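Local coordinates for T9SS C-terminal target domain-containing protein (Bacteroides cellulosilyticus, PDB 5JVK), which belongs to glycoside hydrolase family 39 and probably hydrolyses O-glycosidic bonds within carbohydrate chains as an endo-acting enzyme, at residues R37-L42 with S52-A57; A92-I97 with A407-A412; D99-L104 with L414-T419. One frame throughout, in Å; residues are numbered along the deposited sequence.

Contact 1: R37-L42 with S52-A57; sequences RLTGKL and SGVANA
Arg-37 and Asn-56 each set CG anti to their own carbonyl carbon (chi1 -70° and -61°), which brings their side chains alongside each other and pointing the same way off one end of an antiparallel beta hairpin. Beyond CG the arginine runs extended as far as NE, and its NH2 comes to 2.7 Å from Asn-56 OD1, with the guanidinium and amide planes turned 56° apart. With an alanine here in place of Asn-56, that oxygen is gone, which would probably leave the guanidinium without this polar neighbour and less held in its rotation. Four backbone hydrogen bonds join 37-42 to 52-57. Leu-38 and Ala-55 form one hydrogen-bonded pair, with Leu-38 N giving a nearly straight bond to Ala-55 O (2.8 Å); this oxygen also accepts from Asn-30 ND2. Gly-40 and Gly-53 form the next hydrogen-bonded pair (Gly-40 N to Gly-53 O 3.0 Å). Leu-38 and Ala-55 turn to the buried face, where both meet Leu-61. Thr-39, Val-54, Lys-41 and Ser-52 stand on the more exposed face, in two non-hydrogen-bonded pairs. Strand 50-55 is one edge strand of the five-stranded sheet, while strand 37-44 pairs on its other side with strand 69-78. At the far end Lys-41 CG lies 3.9 Å from Ser-52 OG, and Ser-52 CA makes a CA-H...O contact of 3.4 Å with Gly-40 O.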
# COMPACT_ATOMS: atom_id res chain seq x y z
N ARG A 37 -2.31 17.27 -36.62
CA ARG A 37 -2.16 17.93 -35.31
C ARG A 37 -2.65 17.01 -34.19
O ARG A 37 -3.71 16.40 -34.31
CB ARG A 37 -2.96 19.23 -35.25
CG ARG A 37 -2.44 20.36 -36.12
CD ARG A 37 -3.20 21.65 -35.80
NE ARG A 37 -2.98 22.70 -36.79
CZ ARG A 37 -1.89 23.48 -36.88
NH1 ARG A 37 -1.83 24.40 -37.84
NH2 ARG A 37 -0.87 23.34 -36.04
N LEU A 38 -1.88 16.94 -33.09
CA LEU A 38 -2.26 16.18 -31.90
C LEU A 38 -2.73 17.14 -30.80
O LEU A 38 -1.91 17.85 -30.21
CB LEU A 38 -1.08 15.33 -31.40
CG LEU A 38 -1.25 14.51 -30.12
CD1 LEU A 38 -2.45 13.58 -30.19
CD2 LEU A 38 0.02 13.72 -29.84
N THR A 39 -4.03 17.16 -30.54
CA THR A 39 -4.62 17.98 -29.47
C THR A 39 -4.79 17.14 -28.21
O THR A 39 -5.22 15.98 -28.29
CB THR A 39 -5.98 18.57 -29.90
OG1 THR A 39 -5.84 19.28 -31.13
CG2 THR A 39 -6.53 19.53 -28.84
N GLY A 40 -4.45 17.72 -27.06
CA GLY A 40 -4.58 17.06 -25.75
C GLY A 40 -5.34 17.92 -24.76
O GLY A 40 -5.09 19.12 -24.65
N LYS A 41 -6.27 17.29 -24.04
CA LYS A 41 -7.04 17.94 -22.97
C LYS A 41 -6.85 17.16 -21.67
O LYS A 41 -7.12 15.96 -21.63
CB LYS A 41 -8.53 17.96 -23.32
CG LYS A 41 -8.93 18.99 -24.36
CD LYS A 41 -10.41 18.91 -24.69
CE LYS A 41 -11.28 19.56 -23.62
NZ LYS A 41 -12.71 19.16 -23.74
N LEU A 42 -6.37 17.84 -20.63
CA LEU A 42 -6.28 17.26 -19.28
C LEU A 42 -7.43 17.80 -18.45
O LEU A 42 -7.45 18.98 -18.13
CB LEU A 42 -4.95 17.63 -18.62
CG LEU A 42 -3.71 16.90 -19.14
CD1 LEU A 42 -2.45 17.60 -18.66
CD2 LEU A 42 -3.70 15.44 -18.72
N SER A 52 -5.18 22.64 -21.97
CA SER A 52 -5.07 22.26 -23.38
C SER A 52 -3.69 22.51 -23.95
O SER A 52 -2.97 23.40 -23.50
CB SER A 52 -6.10 23.04 -24.21
OG SER A 52 -7.40 22.53 -23.99
N GLY A 53 -3.34 21.72 -24.96
CA GLY A 53 -2.07 21.86 -25.68
C GLY A 53 -2.14 21.20 -27.05
O GLY A 53 -2.93 20.28 -27.26
N VAL A 54 -1.30 21.68 -27.97
CA VAL A 54 -1.26 21.17 -29.35
C VAL A 54 0.18 20.85 -29.76
O VAL A 54 1.12 21.53 -29.34
CB VAL A 54 -1.87 22.18 -30.36
CG1 VAL A 54 -2.03 21.55 -31.74
CG2 VAL A 54 -3.21 22.71 -29.85
N ALA A 55 0.34 19.80 -30.57
CA ALA A 55 1.65 19.39 -31.10
C ALA A 55 1.52 18.95 -32.57
O ALA A 55 0.68 18.11 -32.89
CB ALA A 55 2.24 18.28 -30.26
N ASN A 56 2.37 19.51 -33.43
CA ASN A 56 2.40 19.15 -34.86
C ASN A 56 3.16 17.84 -35.08
O ASN A 56 3.72 17.28 -34.14
CB ASN A 56 3.03 20.28 -35.68
CG ASN A 56 2.26 21.59 -35.57
OD1 ASN A 56 1.05 21.60 -35.40
ND2 ASN A 56 2.98 22.70 -35.69
N ALA A 57 3.17 17.38 -36.33
CA ALA A 57 3.83 16.12 -36.71
C ALA A 57 5.29 16.07 -36.26
O ALA A 57 6.08 16.97 -36.58
CB ALA A 57 3.74 15.93 -38.22

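Contact 2: A92-I97 with A407-A412; sequences AVVPEI and AAAVVA
Val-94 and Ala-409 make the first of three apolar contacts: CB and CG1 of the valine both sit against the single methyl of the alanine, Val-94 CB at 3.7 Å from Ala-409 CB. Nearly one helical turn further along, Ile-97 reaches Ala-412. Its CG1 stands anti to the carbonyl carbon (chi1 -47°) and its chain continues extended, so that the tip CD1 is carried to 3.8 Å from Ala-412 CB. Between these two, the ring of Pro-95 crosses the side chain of Val-410 at about a right angle, with Pro-95 CD 3.8 Å from Val-410 CG2. The small methyl of Ala-409 is consistent with the close approach of the backbones, Val-94 CA and Ala-409 CA being 6.2 Å apart. Helix 403-415 follows the last strand of the eight-stranded parallel barrel, a (beta/alpha)8 fold, and here the end of strand 83-94 from the N-terminal beta sheet lies against it; Ala-407, Ala-408 and Val-411 of the same helix pack on helix 350-366. A second kind of contact joins carbon to carbonyl: Ile-97 CD1 also lies 3.7 Å from Ala-409 O, and Pro-95 CG is 4.1 Å from the same oxygen. Hydrogen bonds come from other parts of the chain: Gln-406 NE2, one residue before 407-412, donates to Val-93 O, and Arg-126 NH2 of helix 118-127 to Ile-97 O.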
# COMPACT_ATOMS: atom_id res chain seq x y z
N ALA A 92 -1.80 11.51 -13.39
CA ALA A 92 -1.79 11.93 -11.99
C ALA A 92 -0.73 13.01 -11.78
O ALA A 92 0.46 12.75 -11.92
CB ALA A 92 -1.51 10.73 -11.09
N VAL A 93 -1.19 14.23 -11.46
CA VAL A 93 -0.30 15.32 -11.05
C VAL A 93 -0.32 15.39 -9.51
O VAL A 93 -1.22 16.00 -8.92
CB VAL A 93 -0.72 16.66 -11.69
CG1 VAL A 93 0.25 17.77 -11.29
CG2 VAL A 93 -0.79 16.53 -13.20
N VAL A 94 0.68 14.76 -8.89
CA VAL A 94 0.71 14.54 -7.44
C VAL A 94 1.63 15.53 -6.73
O VAL A 94 2.51 16.11 -7.37
CB VAL A 94 1.13 13.09 -7.08
CG1 VAL A 94 0.26 12.08 -7.82
CG2 VAL A 94 2.61 12.84 -7.36
N PRO A 95 1.44 15.73 -5.40
CA PRO A 95 2.37 16.59 -4.67
C PRO A 95 3.74 15.95 -4.53
O PRO A 95 3.84 14.73 -4.41
CB PRO A 95 1.70 16.75 -3.30
CG PRO A 95 0.84 15.55 -3.16
CD PRO A 95 0.34 15.26 -4.54
N GLU A 96 4.79 16.77 -4.55
CA GLU A 96 6.16 16.29 -4.39
C GLU A 96 6.44 16.11 -2.90
O GLU A 96 6.18 17.02 -2.11
CB GLU A 96 7.14 17.29 -5.01
CG GLU A 96 8.53 16.74 -5.26
CD GLU A 96 9.44 17.75 -5.93
OE1 GLU A 96 9.05 18.33 -6.97
OE2 GLU A 96 10.57 17.96 -5.42
N ILE A 97 6.96 14.94 -2.53
CA ILE A 97 7.26 14.60 -1.14
C ILE A 97 8.78 14.55 -0.94
O ILE A 97 9.48 13.92 -1.73
CB ILE A 97 6.63 13.25 -0.71
CG1 ILE A 97 5.16 13.17 -1.14
CG2 ILE A 97 6.72 13.07 0.81
CD1 ILE A 97 4.53 11.81 -0.96
N ALA A 407 -4.80 9.31 -4.41
CA ALA A 407 -5.12 9.31 -2.98
C ALA A 407 -3.95 8.88 -2.10
O ALA A 407 -3.75 9.44 -1.03
CB ALA A 407 -6.33 8.43 -2.71
N ALA A 408 -3.18 7.90 -2.57
CA ALA A 408 -1.98 7.43 -1.86
C ALA A 408 -0.88 8.49 -1.78
O ALA A 408 -0.30 8.72 -0.72
CB ALA A 408 -1.44 6.17 -2.52
N ALA A 409 -0.60 9.14 -2.91
CA ALA A 409 0.41 10.20 -2.96
C ALA A 409 0.04 11.38 -2.07
O ALA A 409 0.89 11.91 -1.35
CB ALA A 409 0.62 10.66 -4.40
N VAL A 410 -1.23 11.78 -2.12
CA VAL A 410 -1.70 12.93 -1.35
C VAL A 410 -1.71 12.61 0.15
O VAL A 410 -1.19 13.41 0.94
CB VAL A 410 -3.09 13.41 -1.84
CG1 VAL A 410 -3.65 14.50 -0.93
CG2 VAL A 410 -3.01 13.91 -3.27
N VAL A 411 -2.26 11.46 0.54
CA VAL A 411 -2.31 11.08 1.96
C VAL A 411 -0.91 10.87 2.55
O VAL A 411 -0.68 11.17 3.73
CB VAL A 411 -3.24 9.86 2.22
CG1 VAL A 411 -2.60 8.55 1.79
CG2 VAL A 411 -3.65 9.81 3.69
N ALA A 412 0.02 10.36 1.74
CA ALA A 412 1.43 10.25 2.13
C ALA A 412 2.07 11.62 2.38
O ALA A 412 2.79 11.79 3.36
CB ALA A 412 2.21 9.51 1.07

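Contact 3: D99-L104 with L414-T419; sequences DEERPL and LLKNYT
Glu-101 lies alongside Lys-416, both side chains pointing the same way, and its OE1 meets the lysine at CE (3.2 Å). Bending at its last torsion (chi4 80°) turns Lys-416 NZ to Ser-413 O, to which it is hydrogen-bonded, and leaves it 4.5 Å from Glu-101 OE1. The backbone oxygen of Glu-101 receives a CA-H...O contact from Lys-416 CA at 3.2 Å. Arg-102 turns away and braces its own loop: NE gives a nearly straight bond, in the guanidinium plane, to a lone pair of Asp-99 O, and NH2 forms a salt bridge with Asp-99 OD1 (2.8 Å). Pro-103 CA makes a CA-H...O contact of 3.3 Å with Lys-416 O, the ring lying against the same carbonyl; that oxygen is hydrogen-bonded to Arg-365 NH2. Leu-104 closes the run by crossing the side chain of Asn-417 at about a right angle. Lys-416 leaves the helix with positive phi at the end of helix 403-415, and this exit meets the loop leading into the first barrel strand, 106-109. Because the opposite charges stand beyond salt-bridge distance, their attraction is probably modest, while carbon-to-oxygen contacts make the close approaches.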
# COMPACT_ATOMS: atom_id res chain seq x y z
N ASP A 99 12.21 13.30 0.60
CA ASP A 99 12.62 11.90 0.83
C ASP A 99 12.48 11.47 2.30
O ASP A 99 11.84 10.46 2.60
CB ASP A 99 14.06 11.68 0.34
CG ASP A 99 14.32 10.25 -0.13
OD1 ASP A 99 14.18 9.32 0.68
OD2 ASP A 99 14.70 10.07 -1.31
N GLU A 100 13.06 12.25 3.21
CA GLU A 100 13.02 11.98 4.66
C GLU A 100 11.63 12.13 5.30
O GLU A 100 11.41 11.62 6.40
CB GLU A 100 14.03 12.85 5.42
CG GLU A 100 13.70 14.34 5.50
CD GLU A 100 14.82 15.17 6.11
OE1 GLU A 100 15.32 14.80 7.19
OE2 GLU A 100 15.18 16.21 5.51
N GLU A 101 10.72 12.84 4.64
CA GLU A 101 9.36 13.06 5.14
C GLU A 101 8.31 12.03 4.67
O GLU A 101 7.13 12.19 4.96
CB GLU A 101 8.90 14.48 4.77
CG GLU A 101 9.75 15.58 5.39
CD GLU A 101 9.17 16.97 5.22
OE1 GLU A 101 8.42 17.20 4.24
OE2 GLU A 101 9.46 17.84 6.06
N ARG A 102 8.72 10.98 3.96
CA ARG A 102 7.79 9.94 3.54
C ARG A 102 7.35 9.07 4.72
O ARG A 102 8.15 8.79 5.61
CB ARG A 102 8.42 9.03 2.49
CG ARG A 102 8.59 9.68 1.13
CD ARG A 102 9.17 8.68 0.16
NE ARG A 102 10.54 8.31 0.53
CZ ARG A 102 11.22 7.27 0.06
NH1 ARG A 102 10.68 6.43 -0.83
NH2 ARG A 102 12.46 7.06 0.49
N PRO A 103 6.07 8.62 4.73
CA PRO A 103 5.61 7.70 5.77
C PRO A 103 6.38 6.39 5.82
O PRO A 103 6.40 5.63 4.85
CB PRO A 103 4.14 7.46 5.40
CG PRO A 103 3.74 8.70 4.70
CD PRO A 103 4.94 9.12 3.91
N LEU A 104 7.01 6.13 6.97
CA LEU A 104 7.79 4.92 7.21
C LEU A 104 6.92 3.68 7.44
O LEU A 104 7.44 2.56 7.42
CB LEU A 104 8.71 5.12 8.42
CG LEU A 104 9.76 6.24 8.29
CD1 LEU A 104 10.44 6.51 9.63
CD2 LEU A 104 10.79 5.91 7.23
N LEU A 414 0.69 14.41 3.30
CA LEU A 414 0.12 15.06 4.49
C LEU A 414 0.49 14.36 5.79
O LEU A 414 0.90 15.02 6.74
CB LEU A 414 -1.40 15.17 4.35
CG LEU A 414 -1.81 16.34 3.45
CD1 LEU A 414 -2.88 15.96 2.44
CD2 LEU A 414 -2.24 17.53 4.30
N LEU A 415 0.34 13.03 5.83
CA LEU A 415 0.67 12.22 7.02
C LEU A 415 2.13 12.36 7.45
O LEU A 415 2.41 12.59 8.62
CB LEU A 415 0.39 10.73 6.78
CG LEU A 415 -1.01 10.20 7.07
CD1 LEU A 415 -1.18 8.80 6.50
CD2 LEU A 415 -1.30 10.20 8.57
N LYS A 416 3.03 12.21 6.48
CA LYS A 416 4.47 12.17 6.74
C LYS A 416 4.76 11.18 7.88
O LYS A 416 4.36 10.03 7.80
CB LYS A 416 5.02 13.59 7.01
CG LYS A 416 4.79 14.61 5.91
CD LYS A 416 5.49 15.91 6.27
CE LYS A 416 5.37 16.97 5.19
NZ LYS A 416 4.05 17.66 5.23
N ASN A 417 5.43 11.63 8.95
CA ASN A 417 5.61 10.83 10.15
C ASN A 417 5.04 11.55 11.38
O ASN A 417 5.54 11.38 12.49
CB ASN A 417 7.09 10.52 10.31
CG ASN A 417 7.57 9.53 9.28
OD1 ASN A 417 8.31 9.87 8.36
ND2 ASN A 417 7.13 8.30 9.43
N TYR A 418 3.97 12.31 11.16
CA TYR A 418 3.28 13.01 12.24
C TYR A 418 2.52 12.01 13.11
O TYR A 418 1.99 11.02 12.60
CB TYR A 418 2.30 14.06 11.68
CG TYR A 418 2.94 15.22 10.95
CD1 TYR A 418 3.99 15.94 11.52
CD2 TYR A 418 2.47 15.63 9.70
CE1 TYR A 418 4.57 17.02 10.86
CE2 TYR A 418 3.04 16.71 9.03
CZ TYR A 418 4.09 17.40 9.61
OH TYR A 418 4.65 18.47 8.96
N THR A 419 2.46 12.27 14.41
CA THR A 419 1.74 11.41 15.34
C THR A 419 0.34 11.97 15.62
O THR A 419 0.09 13.17 15.47
CB THR A 419 2.51 11.25 16.66
OG1 THR A 419 2.74 12.54 17.25
CG2 THR A 419 3.85 10.57 16.42

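Overall arrangement
Contact 1 lies toward the outside of the N-terminal beta sheet, its centre about 34 Å from that of the chain, whereas contacts 2 and 3 sit much nearer the middle. Contact 2 is buried and contact 3 only partly so. Strand 83-94 of contact 2 belongs to the same sheet as contact 1, yet the two do not touch. Contacts 2 and 3 share helix 403-415, their centres about 12 Å apart, and meet where Ala-412 O packs on Pro-103 CD. Chemistry follows place: backbone hydrogen bonds at the sheet edge, apolar side chains between sheet and helix, and mixed charged, backbone and carbon contacts where that helix ends against the loop leading into the first barrel strand.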